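UDP-D-quinovosamine 4-dehydrogenase (Vibrio fischeri, PDB 3NKL) probably acts as an oxidoreductase and lyase on a UDP-linked sugar, this fragment being its Rossmann-like CoA-binding-type domain. Local coordinates at residues A12-A15 with G16-A20. Residues are numbered along the deposited sequence; the frame is centred on the assembly and turned at random.
Sequences AGSA and GLQLA. With SO4 (sulfate ion), chain C.
The glycine-rich turn of a Rossmann-like beta-alpha-beta unit, between strand 5-10 and helix 14-25, brings G13 and S14 against G16, L17 and Q18 at the start of the helix. G13 and G16 fit the last two glycines of a GxGxxG pattern, consistent with the nucleotide-binding loop of this fold. G13 occupies the N-cap position, and its O receives L17 N at 3.1 Å, with the donor nearly in line with the carbonyl bond. A water accepts from both G13 N and G16 N, the latter at 3.0 Å, and so bridges the loop to the helix. Two donors from one residue converge on S14 O: Q18 N makes the usual helical bond, while Q18 NE2 approaches at 3.3 Å from the opposite face of the carbonyl plane. That side-chain bond meets the acceptor obliquely, 63° out of its plane, although S14 O lies almost within the amide plane of Q18. Q18 CG stands beside its own backbone N (chi1 -65°), which folds the side chain back over the first turn and leaves CG 3.2 Å from S14 O. At the N-terminal end of the helix, S14 holds a sulfate twice: its N donates to sulfate O1 at 2.8 Å, and its OG, turned there by a chi1 of 70°, to sulfate O4 at 2.7 Å. The second subunit contributes S14 N, A15 N and S75 OG to this sulfate, placing it at the dimer interface, where L17 and Q18 also pack on V105 of that subunit. Although the ion probably came from the crystallisation liquor, backbone N-H groups and the positive end of the helix dipole would both be expected to stabilise an anion here, reminiscent of Rossmann loops holding a dinucleotide phosphate, although two subunits share this one.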
ATOM      1  N   ALA B  12       0.768   1.887  -6.905  1.00 20.08           N
ATOM      2  CA  ALA B  12      -0.534   1.448  -7.403  1.00 23.07           C
ATOM      3  C   ALA B  12      -1.322   0.646  -6.369  1.00 27.27           C
ATOM      4  O   ALA B  12      -2.075  -0.270  -6.719  1.00 28.27           O
ATOM      5  CB  ALA B  12      -0.378   0.643  -8.706  1.00 27.58           C
ATOM      6  N   GLY B  13      -1.154   1.000  -5.099  1.00 19.21           N
ATOM      7  CA  GLY B  13      -1.923   0.379  -4.030  1.00 17.02           C
ATOM      8  C   GLY B  13      -3.113   1.273  -3.742  1.00 22.04           C
ATOM      9  O   GLY B  13      -3.408   2.187  -4.512  1.00 22.90           O
ATOM     10  N   SER B  14      -3.787   1.037  -2.621  1.00 20.13           N
ATOM     11  CA  SER B  14      -4.958   1.840  -2.280  1.00 21.81           C
ATOM     12  C   SER B  14      -4.694   3.347  -2.205  1.00 23.17           C
ATOM     13  O   SER B  14      -5.593   4.133  -2.482  1.00 22.09           O
ATOM     14  CB  SER B  14      -5.592   1.361  -0.969  1.00 23.73           C
ATOM     15  OG  SER B  14      -4.747   1.668   0.141  1.00 25.90           O
ATOM     16  N   ALA B  15      -3.497   3.763  -1.797  1.00 20.88           N
ATOM     17  CA  ALA B  15      -3.215   5.201  -1.709  1.00 19.39           C
ATOM     18  C   ALA B  15      -3.147   5.823  -3.081  1.00 17.51           C
ATOM     19  O   ALA B  15      -3.753   6.861  -3.309  1.00 19.91           O
ATOM     20  CB  ALA B  15      -1.901   5.480  -0.930  1.00 17.59           C
ATOM     21  N   GLY B  16      -2.407   5.201  -3.992  1.00 17.59           N
ATOM     22  CA  GLY B  16      -2.244   5.741  -5.340  1.00 18.63           C
ATOM     23  C   GLY B  16      -3.561   5.769  -6.107  1.00 24.11           C
ATOM     24  O   GLY B  16      -3.842   6.673  -6.900  1.00 22.24           O
ATOM     25  N   LEU B  17      -4.393   4.776  -5.846  1.00 23.49           N
ATOM     26  CA  LEU B  17      -5.696   4.706  -6.479  1.00 24.28           C
ATOM     27  C   LEU B  17      -6.568   5.858  -6.018  1.00 26.48           C
ATOM     28  O   LEU B  17      -7.256   6.475  -6.826  1.00 26.28           O
ATOM     29  CB  LEU B  17      -6.378   3.372  -6.171  1.00 27.30           C
ATOM     30  CG  LEU B  17      -7.772   3.250  -6.785  1.00 53.17           C
ATOM     31  CD1 LEU B  17      -7.681   3.471  -8.287  1.00 64.30           C
ATOM     32  CD2 LEU B  17      -8.397   1.895  -6.470  1.00 58.60           C
ATOM     33  N   GLN B  18      -6.566   6.139  -4.719  1.00 25.61           N
ATOM     34  CA  GLN B  18      -7.344   7.266  -4.217  1.00 29.03           C
ATOM     35  C   GLN B  18      -6.809   8.577  -4.763  1.00 28.39           C
ATOM     36  O   GLN B  18      -7.579   9.457  -5.157  1.00 26.82           O
ATOM     37  CB  GLN B  18      -7.329   7.305  -2.691  1.00 32.97           C
ATOM     38  CG  GLN B  18      -8.004   6.138  -2.038  1.00 41.83           C
ATOM     39  CD  GLN B  18      -7.939   6.266  -0.540  1.00 41.32           C
ATOM     40  OE1 GLN B  18      -8.637   7.096   0.040  1.00 34.88           O
ATOM     41  NE2 GLN B  18      -7.060   5.494   0.092  1.00 37.93           N
ATOM     42  N   LEU B  19      -5.487   8.713  -4.803  1.00 21.53           N
ATOM     43  CA  LEU B  19      -4.919   9.919  -5.406  1.00 20.33           C
ATOM     44  C   LEU B  19      -5.384  10.078  -6.840  1.00 22.42           C
ATOM     45  O   LEU B  19      -5.791  11.172  -7.258  1.00 27.77           O
ATOM     46  CB  LEU B  19      -3.394   9.899  -5.353  1.00 18.09           C
ATOM     47  CG  LEU B  19      -2.669  11.104  -5.964  1.00 21.84           C
ATOM     48  CD1 LEU B  19      -2.971  12.371  -5.192  1.00 17.91           C
ATOM     49  CD2 LEU B  19      -1.157  10.827  -5.964  1.00 15.67           C
ATOM     50  N   ALA B  20      -5.323   9.007  -7.613  1.00 21.81           N
ATOM     51  CA  ALA B  20      -5.682   9.125  -9.022  1.00 30.92           C
ATOM     52  C   ALA B  20      -7.124   9.631  -9.167  1.00 33.04           C
ATOM     53  O   ALA B  20      -7.429  10.363 -10.095  1.00 33.22           O
ATOM     54  CB  ALA B  20      -5.477   7.809  -9.762  1.00 27.20           C
TER
HETATM   55  S   SO4 C 141      -2.487  -1.180  -0.015  1.00 21.79           S
HETATM   56  O1  SO4 C 141      -3.203  -1.369  -1.284  1.00 24.62           O
HETATM   57  O2  SO4 C 141      -2.216  -2.515   0.548  1.00 19.97           O
HETATM   58  O3  SO4 C 141      -1.207  -0.533  -0.245  1.00 19.85           O
HETATM   59  O4  SO4 C 141      -3.289  -0.427   0.947  1.00 21.04           O
HETATM   60  O   HOH W   1      -0.229   3.220  -3.526  1.00 19.98           O